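Local coordinates for protein cyclodipeptide synthetase (Mycobacterium tuberculosis, PDB 2X9Q) that joins two tyrosyl residues delivered as tyrosyl-tRNA into cyclo(L-tyrosyl-L-tyrosyl), probably as an ATP-independent step toward mycocyclosin, at residues Tyr117-Leu129 with Thr221-Glu233. Residues are numbered along the deposited sequence; the frame is centred on the assembly and turned at random.
Sequences YTDVHVAESYEAL and TQEQVCMDYICAE
Thr118 and Tyr229 meet beside the presumed catalytic site of this HUP-clan, Rossmann-like fold, whose parallel strand 112-117 ends just before the contact. The chain then loops into helix 122-128, which runs nearly antiparallel to helix 220-244, the short segments at 164° with axes 9.2 Å apart. The Tyr229 ring reaches over to the loop because its CG stands anti to the backbone N (chi1 -178°). Thr118 CG2 comes to it obliquely, 3.5 Å from Tyr229 CZ, while Val122 CG2 approaches CE2 and His121 O lies at the ring edge. By similarity Tyr229 and Glu233 belong to the substrate site, and the Tyr229 side chain is about 4 Å from that of Ser88, the probable nucleophile. Thr118 also donates from OG1 to Glu233 OE2 at 2.8 Å, meeting the carboxylate on its anti side, tilted 26° out of its plane. This bond ties the loop to a residue that could be critical for catalysis, as in related synthases.

His121, the N-cap residue of helix 122-128, turns its ring against the other helix: Asp228 CB sits over one face, a CH-pi contact 3.8 Å from the centroid, and Ala232 CB lies at the edge. A water 2.8 Å from His121 ND1 donates a weak bond to Asp228 OD2. At the start of helix 122-128, Ser125 N and OG both donate to His121 O, the hydroxyl arriving in the carbonyl plane.

Farther along the two helices, Val225 CG1 packs on Ser125 OG and Glu124 CB, and Ala128 CB rests 3.7 Å from Gln222 CG. The extended Gln222 chain carries its amide past that methyl to the helix end, where NE2 donates to Ala128 O at 3.1 Å, from above the carbonyl plane.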
loop_
_atom_site.group_PDB
_atom_site.type_symbol
_atom_site.label_atom_id
_atom_site.label_comp_id
_atom_site.label_asym_id
_atom_site.label_seq_id
_atom_site.Cartn_x
_atom_site.Cartn_y
_atom_site.Cartn_z
ATOM N N TYR A 117 0.530 3.872 -7.633
ATOM C CA TYR A 117 0.205 2.606 -8.268
ATOM C C TYR A 117 1.435 1.732 -8.360
ATOM O O TYR A 117 2.575 2.194 -8.595
ATOM C CB TYR A 117 -0.504 2.775 -9.643
ATOM C CG TYR A 117 0.338 3.499 -10.667
ATOM C CD1 TYR A 117 0.334 4.878 -10.705
ATOM C CD2 TYR A 117 1.197 2.797 -11.574
ATOM C CE1 TYR A 117 1.101 5.579 -11.615
ATOM C CE2 TYR A 117 2.002 3.522 -12.514
ATOM C CZ TYR A 117 1.889 4.881 -12.553
ATOM O OH TYR A 117 2.696 5.662 -13.364
ATOM N N THR A 118 1.213 0.455 -8.142
ATOM C CA THR A 118 2.346 -0.462 -8.092
ATOM C C THR A 118 2.786 -0.807 -9.548
ATOM O O THR A 118 1.985 -1.259 -10.316
ATOM C CB THR A 118 2.048 -1.675 -7.209
ATOM O OG1 THR A 118 1.881 -1.199 -5.870
ATOM C CG2 THR A 118 3.316 -2.664 -7.168
ATOM N N ASP A 119 4.024 -0.526 -9.926
ATOM C CA ASP A 119 4.448 -0.840 -11.291
ATOM C C ASP A 119 5.742 -1.689 -11.273
ATOM O O ASP A 119 6.597 -1.603 -12.199
ATOM C CB ASP A 119 4.656 0.467 -12.075
ATOM C CG ASP A 119 5.787 1.274 -11.504
ATOM O OD1 ASP A 119 5.991 1.239 -10.239
ATOM O OD2 ASP A 119 6.488 1.960 -12.271
ATOM N N VAL A 120 5.969 -2.403 -10.177
ATOM C CA VAL A 120 7.206 -3.180 -10.030
ATOM C C VAL A 120 6.773 -4.586 -9.601
ATOM O O VAL A 120 5.747 -4.739 -8.905
ATOM C CB VAL A 120 8.140 -2.576 -8.930
ATOM C CG1 VAL A 120 8.933 -1.344 -9.535
ATOM C CG2 VAL A 120 7.321 -2.237 -7.640
ATOM N N HIS A 121 7.521 -5.603 -10.043
ATOM C CA HIS A 121 7.201 -7.004 -9.792
ATOM C C HIS A 121 5.853 -7.464 -10.334
ATOM O O HIS A 121 5.386 -8.528 -9.904
ATOM C CB HIS A 121 7.359 -7.400 -8.274
ATOM C CG HIS A 121 8.696 -6.989 -7.724
ATOM N ND1 HIS A 121 9.858 -7.643 -8.051
ATOM C CD2 HIS A 121 9.050 -5.955 -6.920
ATOM C CE1 HIS A 121 10.884 -7.043 -7.461
ATOM N NE2 HIS A 121 10.419 -5.993 -6.805
ATOM N N VAL A 122 5.240 -6.680 -11.237
ATOM C CA VAL A 122 3.978 -7.078 -11.865
ATOM C C VAL A 122 4.159 -8.188 -12.921
ATOM O O VAL A 122 3.505 -9.241 -12.888
ATOM C CB VAL A 122 3.233 -5.820 -12.426
ATOM C CG1 VAL A 122 1.933 -6.245 -13.107
ATOM C CG2 VAL A 122 2.927 -4.919 -11.199
ATOM N N ALA A 123 5.069 -7.984 -13.836
ATOM C CA ALA A 123 5.404 -9.042 -14.858
ATOM C C ALA A 123 5.856 -10.314 -14.097
ATOM O O ALA A 123 5.509 -11.424 -14.444
ATOM C CB ALA A 123 6.607 -8.544 -15.766
ATOM N N GLU A 124 6.703 -10.149 -13.094
ATOM C CA GLU A 124 7.168 -11.351 -12.330
ATOM C C GLU A 124 6.047 -12.150 -11.697
ATOM O O GLU A 124 6.142 -13.369 -11.635
ATOM C CB GLU A 124 8.220 -10.969 -11.268
ATOM C CG GLU A 124 9.515 -10.480 -11.912
ATOM C CD GLU A 124 9.531 -8.921 -12.393
ATOM O OE1 GLU A 124 8.510 -8.126 -12.505
ATOM O OE2 GLU A 124 10.670 -8.476 -12.665
ATOM N N SER A 125 5.016 -11.472 -11.182
ATOM C CA SER A 125 3.890 -12.159 -10.619
ATOM C C SER A 125 3.119 -12.911 -11.662
ATOM O O SER A 125 2.564 -13.973 -11.365
ATOM C CB SER A 125 2.859 -11.161 -9.948
ATOM O OG SER A 125 3.611 -10.274 -9.135
ATOM N N TYR A 126 2.913 -12.304 -12.806
ATOM C CA TYR A 126 2.188 -13.016 -13.909
ATOM C C TYR A 126 2.995 -14.266 -14.367
ATOM O O TYR A 126 2.431 -15.353 -14.680
ATOM C CB TYR A 126 1.984 -12.023 -15.107
ATOM C CG TYR A 126 1.135 -10.865 -14.778
ATOM C CD1 TYR A 126 0.272 -10.882 -13.640
ATOM C CD2 TYR A 126 1.150 -9.722 -15.567
ATOM C CE1 TYR A 126 -0.545 -9.723 -13.293
ATOM C CE2 TYR A 126 0.350 -8.637 -15.290
ATOM C CZ TYR A 126 -0.499 -8.627 -14.178
ATOM O OH TYR A 126 -1.254 -7.497 -13.949
ATOM N N GLU A 127 4.300 -14.131 -14.452
ATOM C CA GLU A 127 5.123 -15.318 -14.787
ATOM C C GLU A 127 4.937 -16.409 -13.719
ATOM O O GLU A 127 4.819 -17.595 -14.046
ATOM C CB GLU A 127 6.600 -14.952 -14.710
ATOM C CG GLU A 127 7.206 -14.711 -16.014
ATOM C CD GLU A 127 8.725 -14.742 -16.007
ATOM O OE1 GLU A 127 9.366 -15.843 -16.076
ATOM O OE2 GLU A 127 9.220 -13.629 -16.060
ATOM N N ALA A 128 4.981 -16.011 -12.434
ATOM C CA ALA A 128 4.872 -17.000 -11.367
ATOM C C ALA A 128 3.481 -17.630 -11.426
ATOM O O ALA A 128 3.309 -18.746 -10.979
ATOM C CB ALA A 128 5.191 -16.361 -9.949
ATOM N N LEU A 129 2.495 -16.965 -12.038
ATOM C CA LEU A 129 1.184 -17.571 -12.180
ATOM C C LEU A 129 1.125 -18.391 -13.437
ATOM O O LEU A 129 0.089 -18.938 -13.728
ATOM C CB LEU A 129 0.070 -16.524 -12.229
ATOM C CG LEU A 129 -0.277 -15.853 -10.877
ATOM C CD1 LEU A 129 -0.923 -14.482 -11.099
ATOM C CD2 LEU A 129 -1.141 -16.742 -9.966
ATOM N N THR A 221 8.170 -20.059 -5.955
ATOM C CA THR A 221 8.355 -18.890 -6.772
ATOM C C THR A 221 7.275 -17.866 -6.538
ATOM O O THR A 221 7.634 -16.707 -6.411
ATOM C CB THR A 221 8.449 -19.220 -8.308
ATOM O OG1 THR A 221 9.315 -20.335 -8.441
ATOM C CG2 THR A 221 9.064 -17.987 -9.089
ATOM N N GLN A 222 5.995 -18.265 -6.492
ATOM C CA GLN A 222 4.942 -17.304 -6.209
ATOM C C GLN A 222 5.182 -16.591 -4.837
ATOM O O GLN A 222 4.926 -15.388 -4.707
ATOM C CB GLN A 222 3.547 -17.909 -6.236
ATOM C CG GLN A 222 3.056 -18.359 -7.673
ATOM C CD GLN A 222 1.862 -19.359 -7.603
ATOM O OE1 GLN A 222 1.327 -19.624 -6.534
ATOM N NE2 GLN A 222 1.458 -19.899 -8.744
ATOM N N GLU A 223 5.674 -17.367 -3.844
ATOM C CA GLU A 223 5.967 -16.810 -2.486
ATOM C C GLU A 223 7.079 -15.827 -2.532
ATOM O O GLU A 223 6.962 -14.781 -1.939
ATOM C CB GLU A 223 6.309 -17.908 -1.493
ATOM C CG GLU A 223 5.108 -18.721 -1.189
ATOM C CD GLU A 223 5.416 -19.938 -0.258
ATOM O OE1 GLU A 223 6.462 -19.989 0.444
ATOM O OE2 GLU A 223 4.531 -20.801 -0.210
ATOM N N GLN A 224 8.178 -16.183 -3.202
ATOM C CA GLN A 224 9.325 -15.301 -3.305
ATOM C C GLN A 224 8.948 -13.992 -4.069
ATOM O O GLN A 224 9.285 -12.905 -3.643
ATOM C CB GLN A 224 10.494 -15.988 -4.041
ATOM C CG GLN A 224 11.737 -15.066 -3.983
ATOM C CD GLN A 224 11.989 -14.595 -2.477
ATOM O OE1 GLN A 224 12.273 -15.443 -1.605
ATOM N NE2 GLN A 224 11.828 -13.281 -2.179
ATOM N N VAL A 225 8.203 -14.101 -5.179
ATOM C CA VAL A 225 7.835 -12.864 -5.907
ATOM C C VAL A 225 6.880 -12.008 -5.054
ATOM O O VAL A 225 7.007 -10.780 -5.019
ATOM C CB VAL A 225 7.238 -13.216 -7.311
ATOM C CG1 VAL A 225 6.527 -11.988 -7.973
ATOM C CG2 VAL A 225 8.395 -13.811 -8.162
ATOM N N CYS A 226 5.951 -12.648 -4.358
ATOM C CA CYS A 226 5.031 -11.897 -3.508
ATOM C C CYS A 226 5.815 -11.170 -2.372
ATOM O O CYS A 226 5.550 -10.003 -2.071
ATOM C CB CYS A 226 4.001 -12.855 -2.880
ATOM S SG CYS A 226 2.761 -12.016 -1.931
HETATM N N MSE A 227 6.777 -11.866 -1.780
HETATM C CA MSE A 227 7.687 -11.212 -0.779
HETATM C C MSE A 227 8.386 -10.006 -1.414
HETATM O O MSE A 227 8.526 -8.941 -0.788
HETATM C CB MSE A 227 8.695 -12.217 -0.221
HETATM C CG MSE A 227 9.735 -11.639 0.838
HETATM SE SE MSE A 227 8.743 -11.232 2.494
HETATM C CE MSE A 227 8.708 -13.202 3.048
ATOM N N ASP A 228 8.831 -10.133 -2.671
ATOM C CA ASP A 228 9.513 -9.004 -3.309
ATOM C C ASP A 228 8.564 -7.815 -3.501
ATOM O O ASP A 228 8.959 -6.652 -3.317
ATOM C CB ASP A 228 10.087 -9.407 -4.695
ATOM C CG ASP A 228 11.304 -10.340 -4.600
ATOM O OD1 ASP A 228 11.930 -10.520 -3.528
ATOM O OD2 ASP A 228 11.609 -10.936 -5.636
ATOM N N TYR A 229 7.361 -8.106 -3.931
ATOM C CA TYR A 229 6.311 -7.130 -4.253
ATOM C C TYR A 229 5.946 -6.376 -2.945
ATOM O O TYR A 229 5.960 -5.162 -2.909
ATOM C CB TYR A 229 5.105 -7.923 -4.791
ATOM C CG TYR A 229 3.903 -7.112 -5.245
ATOM C CD1 TYR A 229 3.074 -6.440 -4.308
ATOM C CD2 TYR A 229 3.556 -7.051 -6.645
ATOM C CE1 TYR A 229 1.909 -5.650 -4.774
ATOM C CE2 TYR A 229 2.411 -6.272 -7.121
ATOM C CZ TYR A 229 1.601 -5.576 -6.173
ATOM O OH TYR A 229 0.505 -4.831 -6.621
ATOM N N ILE A 230 5.781 -7.123 -1.850
ATOM C CA ILE A 230 5.409 -6.530 -0.508
ATOM C C ILE A 230 6.579 -5.728 0.068
ATOM O O ILE A 230 6.390 -4.609 0.595
ATOM C CB ILE A 230 5.008 -7.670 0.414
ATOM C CG1 ILE A 230 3.541 -8.078 0.082
ATOM C CG2 ILE A 230 5.108 -7.238 1.877
ATOM C CD1 ILE A 230 3.230 -9.502 0.704
ATOM N N CYS A 231 7.794 -6.248 -0.076
ATOM C CA CYS A 231 8.973 -5.481 0.313
ATOM C C CYS A 231 9.129 -4.122 -0.436
ATOM O O CYS A 231 9.499 -3.130 0.194
ATOM C CB CYS A 231 10.257 -6.314 0.220
ATOM S SG CYS A 231 10.283 -7.595 1.524
ATOM N N ALA A 232 8.811 -4.081 -1.744
ATOM C CA ALA A 232 8.809 -2.867 -2.494
ATOM C C ALA A 232 7.753 -1.803 -2.071
ATOM O O ALA A 232 8.035 -0.607 -2.173
ATOM C CB ALA A 232 8.654 -3.157 -4.002
ATOM N N GLU A 233 6.564 -2.207 -1.658
ATOM C CA GLU A 233 5.550 -1.286 -1.097
ATOM C C GLU A 233 5.850 -0.924 0.356
ATOM O O GLU A 233 5.354 0.100 0.852
ATOM C CB GLU A 233 4.180 -1.977 -1.039
ATOM C CG GLU A 233 3.704 -2.215 -2.453
ATOM C CD GLU A 233 2.322 -2.878 -2.526
ATOM O OE1 GLU A 233 1.805 -3.307 -1.435
ATOM O OE2 GLU A 233 1.814 -2.951 -3.682
HETATM O O HOH W 1 10.146 -10.316 -8.662
#